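Local coordinates for protein putative phytoene/squalene synthase YisP (Bacillus subtilis subsp. subtilis, PDB 3WE9) that hydrolyses farnesyl diphosphate to farnesol and diphosphate, an activity involved in biofilm formation, at residues F30-Y35 and V234-H239; A106-D111 and L122-R127; I159-F164 and F210-Y215; S166-D171 and N175-Q180. All blocks are in the same frame, centred on the assembly; numbering follows the deposited sequence.

Contact 1. Residues F30-Y35 and V234-H239; sequences FKALSY and VKAALH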
loop_
_atom_site.group_PDB
_atom_site.type_symbol
_atom_site.label_atom_id
_atom_site.label_comp_id
_atom_site.label_asym_id
_atom_site.label_seq_id
_atom_site.Cartn_x
_atom_site.Cartn_y
_atom_site.Cartn_z
ATOM N N PHE A 30 -0.223 0.366 9.724
ATOM C CA PHE A 30 0.444 0.170 11.004
ATOM C C PHE A 30 -0.484 -0.624 11.905
ATOM O O PHE A 30 -0.061 -1.529 12.625
ATOM C CB PHE A 30 0.759 1.517 11.660
ATOM C CG PHE A 30 1.510 1.402 12.958
ATOM C CD1 PHE A 30 2.894 1.238 12.966
ATOM C CD2 PHE A 30 0.832 1.446 14.174
ATOM C CE1 PHE A 30 3.593 1.121 14.170
ATOM C CE2 PHE A 30 1.522 1.329 15.383
ATOM C CZ PHE A 30 2.907 1.167 15.380
ATOM N N LYS A 31 -1.763 -0.273 11.855
ATOM C CA LYS A 31 -2.771 -0.941 12.659
ATOM C C LYS A 31 -2.909 -2.403 12.231
ATOM O O LYS A 31 -3.015 -3.299 13.070
ATOM C CB LYS A 31 -4.115 -0.224 12.508
ATOM C CG LYS A 31 -5.219 -0.802 13.369
ATOM C CD LYS A 31 -4.844 -0.734 14.838
ATOM C CE LYS A 31 -5.877 -1.424 15.707
ATOM N NZ LYS A 31 -5.439 -1.464 17.132
ATOM N N ALA A 32 -2.910 -2.637 10.925
ATOM C CA ALA A 32 -3.031 -3.992 10.393
ATOM C C ALA A 32 -1.826 -4.838 10.802
ATOM O O ALA A 32 -1.965 -6.012 11.149
ATOM C CB ALA A 32 -3.143 -3.949 8.872
ATOM N N LEU A 33 -0.646 -4.229 10.762
ATOM C CA LEU A 33 0.593 -4.912 11.119
ATOM C C LEU A 33 0.712 -5.220 12.608
ATOM O O LEU A 33 1.447 -6.129 13.001
ATOM C CB LEU A 33 1.793 -4.063 10.694
ATOM C CG LEU A 33 2.034 -3.860 9.195
ATOM C CD1 LEU A 33 3.178 -2.871 8.997
ATOM C CD2 LEU A 33 2.345 -5.188 8.531
ATOM N N SER A 34 -0.015 -4.469 13.432
ATOM C CA SER A 34 0.046 -4.656 14.877
ATOM C C SER A 34 -0.344 -6.064 15.315
ATOM O O SER A 34 0.031 -6.505 16.400
ATOM C CB SER A 34 -0.848 -3.627 15.588
ATOM O OG SER A 34 -2.223 -3.905 15.378
ATOM N N TYR A 35 -1.087 -6.770 14.467
ATOM C CA TYR A 35 -1.532 -8.124 14.784
ATOM C C TYR A 35 -0.456 -9.192 14.615
ATOM O O TYR A 35 -0.638 -10.334 15.039
ATOM C CB TYR A 35 -2.754 -8.479 13.938
ATOM C CG TYR A 35 -3.931 -7.576 14.215
ATOM C CD1 TYR A 35 -4.581 -7.607 15.447
ATOM C CD2 TYR A 35 -4.377 -6.667 13.256
ATOM C CE1 TYR A 35 -5.650 -6.755 15.717
ATOM C CE2 TYR A 35 -5.442 -5.809 13.515
ATOM C CZ TYR A 35 -6.074 -5.859 14.747
ATOM O OH TYR A 35 -7.133 -5.022 15.008
ATOM N N VAL A 234 -3.545 -9.587 7.334
ATOM C CA VAL A 234 -3.987 -9.529 5.943
ATOM C C VAL A 234 -5.466 -9.155 5.878
ATOM O O VAL A 234 -5.867 -8.315 5.076
ATOM C CB VAL A 234 -3.776 -10.883 5.221
ATOM C CG1 VAL A 234 -4.356 -10.820 3.813
ATOM C CG2 VAL A 234 -2.286 -11.213 5.153
ATOM N N LYS A 235 -6.266 -9.774 6.740
ATOM C CA LYS A 235 -7.698 -9.504 6.804
ATOM C C LYS A 235 -7.936 -8.026 7.131
ATOM O O LYS A 235 -8.790 -7.375 6.527
ATOM C CB LYS A 235 -8.346 -10.389 7.876
ATOM C CG LYS A 235 -9.864 -10.285 7.964
ATOM C CD LYS A 235 -10.413 -11.234 9.028
ATOM C CE LYS A 235 -11.935 -11.193 9.090
ATOM N NZ LYS A 235 -12.476 -12.123 10.128
ATOM N N ALA A 236 -7.175 -7.501 8.085
ATOM C CA ALA A 236 -7.308 -6.100 8.469
ATOM C C ALA A 236 -6.997 -5.195 7.274
ATOM O O ALA A 236 -7.748 -4.265 6.971
ATOM C CB ALA A 236 -6.364 -5.783 9.622
ATOM N N ALA A 237 -5.891 -5.477 6.595
ATOM C CA ALA A 237 -5.486 -4.684 5.434
ATOM C C ALA A 237 -6.587 -4.684 4.375
ATOM O O ALA A 237 -6.904 -3.648 3.793
ATOM C CB ALA A 237 -4.188 -5.243 4.844
ATOM N N LEU A 238 -7.159 -5.859 4.125
ATOM C CA LEU A 238 -8.231 -5.999 3.153
ATOM C C LEU A 238 -9.449 -5.161 3.544
ATOM O O LEU A 238 -9.950 -4.369 2.747
ATOM C CB LEU A 238 -8.636 -7.472 3.031
ATOM C CG LEU A 238 -7.638 -8.367 2.292
ATOM C CD1 LEU A 238 -8.071 -9.828 2.399
ATOM C CD2 LEU A 238 -7.560 -7.936 0.834
ATOM N N HIS A 239 -9.919 -5.342 4.774
ATOM C CA HIS A 239 -11.085 -4.607 5.268
ATOM C C HIS A 239 -10.888 -3.096 5.272
ATOM O O HIS A 239 -11.785 -2.344 4.891
ATOM C CB HIS A 239 -11.432 -5.061 6.690
ATOM C CG HIS A 239 -12.225 -6.330 6.746
ATOM N ND1 HIS A 239 -11.842 -7.478 6.086
ATOM C CD2 HIS A 239 -13.382 -6.628 7.382
ATOM C CE1 HIS A 239 -12.732 -8.428 6.311
ATOM N NE2 HIS A 239 -13.676 -7.940 7.095
#

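Contact 2. Residues A106-D111 and L122-R127; sequences AAQKED and LMYAYR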
loop_
_atom_site.group_PDB
_atom_site.type_symbol
_atom_site.label_atom_id
_atom_site.label_comp_id
_atom_site.label_asym_id
_atom_site.label_seq_id
_atom_site.Cartn_x
_atom_site.Cartn_y
_atom_site.Cartn_z
ATOM N N ALA A 106 13.897 1.821 -8.289
ATOM C CA ALA A 106 13.881 2.230 -9.685
ATOM C C ALA A 106 12.584 2.943 -10.053
ATOM O O ALA A 106 12.592 3.920 -10.799
ATOM C CB ALA A 106 14.087 1.006 -10.586
ATOM N N ALA A 107 11.470 2.453 -9.514
ATOM C CA ALA A 107 10.151 3.019 -9.793
ATOM C C ALA A 107 9.927 4.424 -9.236
ATOM O O ALA A 107 8.949 5.089 -9.594
ATOM C CB ALA A 107 9.065 2.076 -9.278
ATOM N N GLN A 108 10.815 4.878 -8.357
ATOM C CA GLN A 108 10.680 6.220 -7.804
ATOM C C GLN A 108 11.192 7.270 -8.784
ATOM O O GLN A 108 10.838 8.439 -8.670
ATOM C CB GLN A 108 11.407 6.330 -6.453
ATOM C CG GLN A 108 10.766 5.481 -5.359
ATOM C CD GLN A 108 9.266 5.680 -5.297
ATOM O OE1 GLN A 108 8.786 6.805 -5.292
ATOM N NE2 GLN A 108 8.522 4.586 -5.248
ATOM N N LYS A 109 12.052 6.874 -9.722
ATOM C CA LYS A 109 12.527 7.829 -10.727
ATOM C C LYS A 109 11.213 8.004 -11.510
ATOM O O LYS A 109 10.615 7.011 -11.934
ATOM C CB LYS A 109 13.618 7.199 -11.610
ATOM C CG LYS A 109 14.583 6.272 -10.861
ATOM C CD LYS A 109 15.567 7.048 -9.996
ATOM C CE LYS A 109 16.595 6.106 -9.357
ATOM N NZ LYS A 109 17.293 5.259 -10.366
ATOM N N GLU A 110 10.746 9.236 -11.702
ATOM C CA GLU A 110 9.472 9.404 -12.378
ATOM C C GLU A 110 9.350 9.769 -13.837
ATOM O O GLU A 110 10.191 9.454 -14.695
ATOM C CB GLU A 110 8.550 10.339 -11.563
ATOM C CG GLU A 110 9.253 11.232 -10.565
ATOM C CD GLU A 110 8.384 11.595 -9.380
ATOM O OE1 GLU A 110 7.495 12.476 -9.540
ATOM O OE2 GLU A 110 8.588 10.997 -8.281
ATOM N N ASP A 111 8.228 10.428 -14.076
ATOM C CA ASP A 111 7.805 10.876 -15.378
ATOM C C ASP A 111 6.795 11.974 -15.096
ATOM O O ASP A 111 5.812 11.763 -14.387
ATOM C CB ASP A 111 7.158 9.700 -16.112
ATOM C CG ASP A 111 6.119 10.128 -17.105
ATOM O OD1 ASP A 111 6.369 11.079 -17.891
ATOM O OD2 ASP A 111 5.036 9.488 -17.125
ATOM N N LEU A 122 -1.329 0.418 -13.790
ATOM C CA LEU A 122 -1.225 -0.897 -13.157
ATOM C C LEU A 122 0.221 -1.344 -13.017
ATOM O O LEU A 122 0.611 -1.915 -11.997
ATOM C CB LEU A 122 -1.997 -1.946 -13.968
ATOM C CG LEU A 122 -3.512 -1.757 -14.065
ATOM C CD1 LEU A 122 -4.127 -2.866 -14.916
ATOM C CD2 LEU A 122 -4.103 -1.762 -12.663
ATOM N N MET A 123 1.014 -1.089 -14.051
ATOM C CA MET A 123 2.422 -1.459 -14.041
ATOM C C MET A 123 3.121 -0.675 -12.943
ATOM O O MET A 123 4.010 -1.187 -12.258
ATOM C CB MET A 123 3.051 -1.154 -15.406
ATOM C CG MET A 123 4.560 -1.363 -15.476
ATOM S SD MET A 123 5.116 -2.997 -14.946
ATOM C CE MET A 123 4.205 -4.040 -16.020
ATOM N N TYR A 124 2.707 0.572 -12.765
ATOM C CA TYR A 124 3.303 1.398 -11.731
ATOM C C TYR A 124 2.942 0.911 -10.327
ATOM O O TYR A 124 3.788 0.891 -9.434
ATOM C CB TYR A 124 2.866 2.845 -11.877
ATOM C CG TYR A 124 3.555 3.725 -10.879
ATOM C CD1 TYR A 124 4.947 3.826 -10.868
ATOM C CD2 TYR A 124 2.835 4.426 -9.918
ATOM C CE1 TYR A 124 5.605 4.601 -9.928
ATOM C CE2 TYR A 124 3.486 5.208 -8.970
ATOM C CZ TYR A 124 4.868 5.291 -8.983
ATOM O OH TYR A 124 5.521 6.074 -8.063
ATOM N N ALA A 125 1.681 0.542 -10.129
ATOM C CA ALA A 125 1.235 0.049 -8.829
ATOM C C ALA A 125 1.948 -1.274 -8.556
ATOM O O ALA A 125 2.256 -1.612 -7.416
ATOM C CB ALA A 125 -0.274 -0.160 -8.839
ATOM N N TYR A 126 2.204 -2.017 -9.627
ATOM C CA TYR A 126 2.880 -3.305 -9.532
ATOM C C TYR A 126 4.322 -3.149 -9.061
ATOM O O TYR A 126 4.767 -3.861 -8.157
ATOM C CB TYR A 126 2.846 -4.007 -10.896
ATOM C CG TYR A 126 3.703 -5.255 -10.983
ATOM C CD1 TYR A 126 3.503 -6.327 -10.114
ATOM C CD2 TYR A 126 4.717 -5.360 -11.934
ATOM C CE1 TYR A 126 4.293 -7.475 -10.186
ATOM C CE2 TYR A 126 5.515 -6.503 -12.018
ATOM C CZ TYR A 126 5.296 -7.556 -11.142
ATOM O OH TYR A 126 6.070 -8.689 -11.226
ATOM N N ARG A 127 5.036 -2.197 -9.654
ATOM C CA ARG A 127 6.439 -1.965 -9.321
ATOM C C ARG A 127 6.664 -1.342 -7.951
ATOM O O ARG A 127 7.776 -1.380 -7.428
ATOM C CB ARG A 127 7.096 -1.075 -10.382
ATOM C CG ARG A 127 6.961 -1.581 -11.807
ATOM C CD ARG A 127 7.680 -0.640 -12.777
ATOM N NE ARG A 127 7.221 0.743 -12.642
ATOM C CZ ARG A 127 6.482 1.386 -13.545
ATOM N NH1 ARG A 127 6.110 0.777 -14.660
ATOM N NH2 ARG A 127 6.116 2.641 -13.336
#

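Contact 3. Residues I159-F164 and F210-Y215; sequences IQLVRF and FEAEAY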
loop_
_atom_site.group_PDB
_atom_site.type_symbol
_atom_site.label_atom_id
_atom_site.label_comp_id
_atom_site.label_asym_id
_atom_site.label_seq_id
_atom_site.Cartn_x
_atom_site.Cartn_y
_atom_site.Cartn_z
ATOM N N ILE A 159 -3.440 -1.966 -2.716
ATOM C CA ILE A 159 -3.287 -0.907 -1.721
ATOM C C ILE A 159 -2.728 0.368 -2.358
ATOM O O ILE A 159 -3.136 1.485 -2.017
ATOM C CB ILE A 159 -2.376 -1.384 -0.569
ATOM C CG1 ILE A 159 -3.125 -2.432 0.270
ATOM C CG2 ILE A 159 -1.930 -0.204 0.280
ATOM C CD1 ILE A 159 -2.254 -3.150 1.311
ATOM N N GLN A 160 -1.798 0.206 -3.292
ATOM C CA GLN A 160 -1.233 1.367 -3.969
ATOM C C GLN A 160 -2.325 2.027 -4.821
ATOM O O GLN A 160 -2.438 3.256 -4.875
ATOM C CB GLN A 160 -0.048 0.944 -4.843
ATOM C CG GLN A 160 0.727 2.110 -5.424
ATOM C CD GLN A 160 1.407 2.955 -4.356
ATOM O OE1 GLN A 160 0.761 3.457 -3.440
ATOM N NE2 GLN A 160 2.719 3.116 -4.476
ATOM N N LEU A 161 -3.140 1.214 -5.482
ATOM C CA LEU A 161 -4.226 1.756 -6.293
ATOM C C LEU A 161 -5.204 2.508 -5.404
ATOM O O LEU A 161 -5.710 3.567 -5.778
ATOM C CB LEU A 161 -4.968 0.645 -7.038
ATOM C CG LEU A 161 -4.233 -0.004 -8.218
ATOM C CD1 LEU A 161 -5.111 -1.102 -8.825
ATOM C CD2 LEU A 161 -3.895 1.052 -9.263
ATOM N N VAL A 162 -5.474 1.971 -4.221
ATOM C CA VAL A 162 -6.400 2.649 -3.316
ATOM C C VAL A 162 -5.824 3.993 -2.877
ATOM O O VAL A 162 -6.525 5.005 -2.844
ATOM C CB VAL A 162 -6.712 1.783 -2.084
ATOM C CG1 VAL A 162 -7.545 2.583 -1.076
ATOM C CG2 VAL A 162 -7.490 0.551 -2.523
ATOM N N ARG A 163 -4.540 4.005 -2.542
ATOM C CA ARG A 163 -3.900 5.244 -2.137
ATOM C C ARG A 163 -3.991 6.261 -3.271
ATOM O O ARG A 163 -4.293 7.433 -3.043
ATOM C CB ARG A 163 -2.435 4.988 -1.773
ATOM C CG ARG A 163 -2.259 4.278 -0.443
ATOM C CD ARG A 163 -0.817 3.865 -0.233
ATOM N NE ARG A 163 -0.578 3.407 1.131
ATOM C CZ ARG A 163 -0.465 4.213 2.184
ATOM N NH1 ARG A 163 -0.564 5.527 2.029
ATOM N NH2 ARG A 163 -0.249 3.706 3.390
ATOM N N PHE A 164 -3.734 5.806 -4.495
ATOM C CA PHE A 164 -3.796 6.685 -5.655
ATOM C C PHE A 164 -5.183 7.302 -5.801
ATOM O O PHE A 164 -5.310 8.492 -6.067
ATOM C CB PHE A 164 -3.460 5.923 -6.945
ATOM C CG PHE A 164 -2.015 5.508 -7.059
ATOM C CD1 PHE A 164 -1.074 5.909 -6.108
ATOM C CD2 PHE A 164 -1.592 4.731 -8.137
ATOM C CE1 PHE A 164 0.267 5.546 -6.230
ATOM C CE2 PHE A 164 -0.249 4.359 -8.272
ATOM C CZ PHE A 164 0.682 4.767 -7.316
ATOM N N PHE A 210 -12.622 -0.527 -9.819
ATOM C CA PHE A 210 -13.060 -1.884 -10.154
ATOM C C PHE A 210 -11.849 -2.826 -10.189
ATOM O O PHE A 210 -11.903 -3.950 -9.680
ATOM C CB PHE A 210 -13.765 -1.890 -11.516
ATOM C CG PHE A 210 -14.385 -3.208 -11.872
ATOM C CD1 PHE A 210 -15.683 -3.513 -11.473
ATOM C CD2 PHE A 210 -13.662 -4.158 -12.585
ATOM C CE1 PHE A 210 -16.255 -4.747 -11.780
ATOM C CE2 PHE A 210 -14.224 -5.399 -12.897
ATOM C CZ PHE A 210 -15.523 -5.691 -12.492
ATOM N N GLU A 211 -10.763 -2.365 -10.806
ATOM C CA GLU A 211 -9.527 -3.140 -10.884
ATOM C C GLU A 211 -8.936 -3.359 -9.489
ATOM O O GLU A 211 -8.545 -4.469 -9.135
ATOM C CB GLU A 211 -8.507 -2.399 -11.754
ATOM C CG GLU A 211 -8.856 -2.387 -13.235
ATOM C CD GLU A 211 -8.351 -3.628 -13.959
ATOM O OE1 GLU A 211 -8.194 -4.681 -13.306
ATOM O OE2 GLU A 211 -8.112 -3.547 -15.185
ATOM N N ALA A 212 -8.860 -2.291 -8.701
ATOM C CA ALA A 212 -8.309 -2.397 -7.358
ATOM C C ALA A 212 -9.057 -3.464 -6.560
ATOM O O ALA A 212 -8.450 -4.292 -5.890
ATOM C CB ALA A 212 -8.399 -1.046 -6.644
ATOM N N GLU A 213 -10.381 -3.449 -6.648
ATOM C CA GLU A 213 -11.201 -4.406 -5.921
ATOM C C GLU A 213 -10.996 -5.840 -6.409
ATOM O O GLU A 213 -11.096 -6.786 -5.629
ATOM C CB GLU A 213 -12.675 -3.976 -6.016
ATOM C CG GLU A 213 -12.880 -2.559 -5.449
ATOM C CD GLU A 213 -14.309 -2.058 -5.521
ATOM O OE1 GLU A 213 -14.894 -2.073 -6.619
ATOM O OE2 GLU A 213 -14.846 -1.635 -4.475
ATOM N N ALA A 214 -10.697 -6.000 -7.694
ATOM C CA ALA A 214 -10.447 -7.327 -8.248
ATOM C C ALA A 214 -9.166 -7.882 -7.598
ATOM O O ALA A 214 -9.090 -9.062 -7.261
ATOM C CB ALA A 214 -10.284 -7.245 -9.773
ATOM N N TYR A 215 -8.158 -7.028 -7.428
ATOM C CA TYR A 215 -6.918 -7.465 -6.798
ATOM C C TYR A 215 -7.178 -7.820 -5.336
ATOM O O TYR A 215 -6.673 -8.823 -4.840
ATOM C CB TYR A 215 -5.846 -6.374 -6.889
ATOM C CG TYR A 215 -5.222 -6.238 -8.261
ATOM C CD1 TYR A 215 -4.335 -7.202 -8.749
ATOM C CD2 TYR A 215 -5.509 -5.143 -9.066
ATOM C CE1 TYR A 215 -3.744 -7.067 -10.008
ATOM C CE2 TYR A 215 -4.931 -5.000 -10.321
ATOM C CZ TYR A 215 -4.048 -5.960 -10.784
ATOM O OH TYR A 215 -3.467 -5.791 -12.020
#

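Contact 4. Residues S166-D171 and N175-Q180; sequences SDLGTD and NRIPRQ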
loop_
_atom_site.group_PDB
_atom_site.type_symbol
_atom_site.label_atom_id
_atom_site.label_comp_id
_atom_site.label_asym_id
_atom_site.label_seq_id
_atom_site.Cartn_x
_atom_site.Cartn_y
_atom_site.Cartn_z
ATOM N N SER A 166 -7.358 7.829 -3.505
ATOM C CA SER A 166 -7.744 8.578 -2.305
ATOM C C SER A 166 -7.329 10.048 -2.267
ATOM O O SER A 166 -7.745 10.789 -1.372
ATOM C CB SER A 166 -7.154 7.897 -1.061
ATOM O OG SER A 166 -7.591 6.555 -0.933
ATOM N N ASP A 167 -6.519 10.485 -3.222
ATOM C CA ASP A 167 -6.036 11.860 -3.189
ATOM C C ASP A 167 -5.489 12.282 -4.544
ATOM O O ASP A 167 -4.459 11.774 -4.993
ATOM C CB ASP A 167 -4.947 11.952 -2.114
ATOM C CG ASP A 167 -4.378 13.351 -1.941
ATOM O OD1 ASP A 167 -4.932 14.328 -2.486
ATOM O OD2 ASP A 167 -3.360 13.462 -1.227
ATOM N N LEU A 168 -6.197 13.200 -5.194
ATOM C CA LEU A 168 -5.793 13.710 -6.500
ATOM C C LEU A 168 -5.565 15.218 -6.426
ATOM O O LEU A 168 -5.810 15.942 -7.394
ATOM C CB LEU A 168 -6.869 13.388 -7.542
ATOM C CG LEU A 168 -7.188 11.897 -7.749
ATOM C CD1 LEU A 168 -8.264 11.754 -8.828
ATOM C CD2 LEU A 168 -5.919 11.141 -8.144
ATOM N N GLY A 169 -5.077 15.679 -5.279
ATOM C CA GLY A 169 -4.842 17.100 -5.078
ATOM C C GLY A 169 -3.737 17.787 -5.869
ATOM O O GLY A 169 -3.862 18.971 -6.186
ATOM N N THR A 170 -2.665 17.068 -6.194
ATOM C CA THR A 170 -1.541 17.649 -6.934
ATOM C C THR A 170 -1.475 17.194 -8.392
ATOM O O THR A 170 -2.129 16.227 -8.779
ATOM C CB THR A 170 -0.201 17.275 -6.286
ATOM O OG1 THR A 170 0.010 15.867 -6.429
ATOM C CG2 THR A 170 -0.199 17.637 -4.806
ATOM N N ASP A 171 -0.665 17.886 -9.195
ATOM C CA ASP A 171 -0.526 17.527 -10.599
ATOM C C ASP A 171 0.136 16.165 -10.743
ATOM O O ASP A 171 -0.166 15.419 -11.667
ATOM C CB ASP A 171 0.291 18.577 -11.365
ATOM C CG ASP A 171 -0.453 19.893 -11.531
ATOM O OD1 ASP A 171 -1.704 19.880 -11.546
ATOM O OD2 ASP A 171 0.217 20.940 -11.668
ATOM N N ASN A 175 -1.592 13.248 -12.734
ATOM C CA ASN A 175 -0.874 12.663 -13.868
ATOM C C ASN A 175 -1.019 11.150 -13.975
ATOM O O ASN A 175 -0.840 10.579 -15.052
ATOM C CB ASN A 175 0.617 13.000 -13.787
ATOM C CG ASN A 175 0.946 14.351 -14.385
ATOM O OD1 ASN A 175 2.069 14.836 -14.261
ATOM N ND2 ASN A 175 -0.028 14.961 -15.045
ATOM N N ARG A 176 -1.336 10.496 -12.862
ATOM C CA ARG A 176 -1.476 9.045 -12.888
ATOM C C ARG A 176 -2.820 8.558 -13.424
ATOM O O ARG A 176 -2.988 7.365 -13.676
ATOM C CB ARG A 176 -1.188 8.461 -11.496
ATOM C CG ARG A 176 0.242 8.762 -11.018
ATOM C CD ARG A 176 0.614 7.986 -9.754
ATOM N NE ARG A 176 1.866 8.455 -9.151
ATOM C CZ ARG A 176 3.072 8.352 -9.711
ATOM N NH1 ARG A 176 3.219 7.792 -10.901
ATOM N NH2 ARG A 176 4.139 8.820 -9.078
ATOM N N ILE A 177 -3.776 9.471 -13.605
ATOM C CA ILE A 177 -5.079 9.096 -14.158
ATOM C C ILE A 177 -4.871 8.785 -15.649
ATOM O O ILE A 177 -4.417 9.642 -16.411
ATOM C CB ILE A 177 -6.105 10.238 -14.032
ATOM C CG1 ILE A 177 -6.273 10.619 -12.557
ATOM C CG2 ILE A 177 -7.441 9.808 -14.637
ATOM C CD1 ILE A 177 -7.007 11.920 -12.346
ATOM N N PRO A 178 -5.199 7.555 -16.076
ATOM C CA PRO A 178 -5.041 7.126 -17.469
ATOM C C PRO A 178 -5.877 7.930 -18.458
ATOM O O PRO A 178 -7.105 7.928 -18.400
ATOM C CB PRO A 178 -5.452 5.657 -17.425
ATOM C CG PRO A 178 -5.153 5.254 -16.022
ATOM C CD PRO A 178 -5.662 6.433 -15.244
ATOM N N ARG A 179 -5.198 8.614 -19.375
ATOM C CA ARG A 179 -5.884 9.426 -20.370
ATOM C C ARG A 179 -6.821 8.614 -21.261
ATOM O O ARG A 179 -7.835 9.134 -21.737
ATOM C CB ARG A 179 -4.861 10.199 -21.213
ATOM C CG ARG A 179 -4.553 11.605 -20.679
ATOM C CD ARG A 179 -4.250 11.621 -19.176
ATOM N NE ARG A 179 -3.998 12.979 -18.701
ATOM C CZ ARG A 179 -3.699 13.300 -17.446
ATOM N NH1 ARG A 179 -3.611 12.359 -16.503
ATOM N NH2 ARG A 179 -3.477 14.572 -17.132
ATOM N N GLN A 180 -6.492 7.347 -21.495
ATOM C CA GLN A 180 -7.355 6.504 -22.321
ATOM C C GLN A 180 -8.639 6.170 -21.569
ATOM O O GLN A 180 -9.694 5.998 -22.177
ATOM C CB GLN A 180 -6.642 5.210 -22.727
ATOM C CG GLN A 180 -5.604 5.390 -23.822
ATOM C CD GLN A 180 -6.178 6.073 -25.044
ATOM O OE1 GLN A 180 -7.109 5.565 -25.676
ATOM N NE2 GLN A 180 -5.634 7.236 -25.383
#

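Contact 1. Residues F30-Y35 and V234-H239
The carbonyl oxygen K31 O, just ahead of the A32 that meets A236, is gripped twice by S34: S34 OG reaches it at 2.5 Å, short for a hydrogen bond, and S34 N donates to it at 3.2 Å. These bonds tie K31 to S34 where helix 27-33 lies against helix 228-250, one of the long helices of the all-helical squalene/phytoene synthase fold. Two alanines make the meeting close. A32 and A236 stand with their CA atoms 5.1 Å apart and point their methyls at each other, CB to CB at 3.8 Å, and A32 CB also reaches the backbone of the following residue, 3.9 Å from A237 N. With only methyls between A32 and A236, the two backbones come close. A32 O is in turn bonded by T233 OG1, a polar tie beside the apolar one. Past the helix, Y35 swings its ring back over the contact: CG is anti to the carbonyl carbon (chi1 -62°), which brings the ring toward helix 228-250 and onto L271 of helix 264-271 as well. The side chain of A237 lies about 4 Å from a triethylene glycol, probably carried in from the crystallisation liquor. The Y35 ring meets A236 obliquely, CE2 to CB at 4.0 Å, while S34 OG sits 4.0 Å above the plane of that ring, over its centre.

Contact 2. Residues A106-D111 and L122-R127
The methyl of A107 overlaps the root of the R127 side chain, CB to CB at 3.9 Å, and lies near the edge of the guanidinium, with R127 NE 4.1 Å from A107 CB. A107 belongs to the last part of helix 98-107, and beyond it a loop leads to helix 118-140: two successive helices joined by a loop in an all-helical chain. R127 does not run straight out past the alanine. Its chain bends at chi3 (-55°) and folds the guanidinium back over its own helix, one face above M123 O and Y124 CA. A crowded approach to M123 makes the exact place of the terminal nitrogens doubtful. Y124 takes the other half of the contact. With CG anti to the backbone N (chi1 -176°), its ring reaches across to helix 98-107 and meets it edge-on: A107 O lies in the ring plane, 3.4 Å from Y124 CE1, so a C-H of the ring faces the carbonyl oxygen. A107 CB is 4.3 Å from the same CE1. Q108 adds little, its OE1 staying 4.3 Å from Y124 OH. Around this connection, T128 of helix 118-140 also packs on A107 and Q108, Y115 of the connecting loop touches Y124, and the A125 side of the helix rests on L157 and L161 of helix 145-165.

Contact 3. Residues I159-F164 and F210-Y215
Before the chain reaches L161, which meets A212 and Y215 of the other helix, I159 points away from this contact and packs on H241 of helix 228-250, and Q160 sends its NE2 to T128 OG1 of helix 118-140. L161 then carries the contact. Its CB lies 3.8 Å from A212 CB, and with CG anti to the carbonyl carbon (chi1 -73°) the branch CD1 is laid against the backbone, 3.7 Å from A212 CA. The same methyl touches the Y215 ring obliquely, L161 CD1 to Y215 CD2 at 4.1 Å, so one leucine fills the space between the alanine and the tyrosine a turn later. Two long helices of the squalene/phytoene synthase fold, 145-165 and 199-221, run close to antiparallel here: their local axes approach to 9.1 Å with a signed crossing angle of -151°, and the small A212 lets the leucine come in directly. V162 packs on H241 and V244 of helix 228-250. R163 points off to A26. At F164 the ring turns over its own helix: Q160 O lies 3.1 Å above one face of the F164 ring, offset toward its rim, and the ring also touches L121 and R176.

Contact 4. Residues S166-D171 and N175-Q180
The Asp-rich DXXXD motif spans D167 to D171; D171 also begins the short helix 171-174, and its O accepts from N175 N four residues on. In this family such motifs serve to hold the substrate diphosphate, probably through magnesium. The N175 N to D171 O bond is 2.8 Å long, bent to 139° at the hydrogen. The side chain of N175 also leans on that oxygen, N175 CB to D171 O at 3.3 Å. A glycine in place of N175 would probably open a gap beside D171 O and set the backbone at this point free to flex. Upstream the motif is shaped from within: D167 OD1 accepts from G169 N at 3.1 Å in an Asx turn, and T170 caps the helix start. Between the two ends an apolar pair closes the loop, L168 CD1 against I177 CD1 at 3.7 Å, the two side chains crossing at a slant; L168 also touches F201 and I177 touches T204, both of helix 199-221. R179, salt-bridged through NE to E189, fixes the 177-179 segment: R179 NH1 donates to I177 O at 2.8 Å, on a lone pair and in the guanidinium plane.

From the N terminus, 30-35 opens first and is closed last, by 234-239, so contact 1 spans most of the chain and the other three nest inside it. Contact 2 closes a short loop between helices 98-107 and 118-140. Contact 3 comes after it in series and joins helix 145-165 to helix 199-221; contact 4, the short loop and helix after helix 145-165, is nested within contact 3. None of the four loops cross. Contacts 2, 3 and 4 touch one another: Y124 packs on F164 and on R176, and F164 on R176, while L122 and A125 lie on L161. Contact 1 does not touch the others; contact 3 comes nearest, with nearest atoms about 5 Å apart.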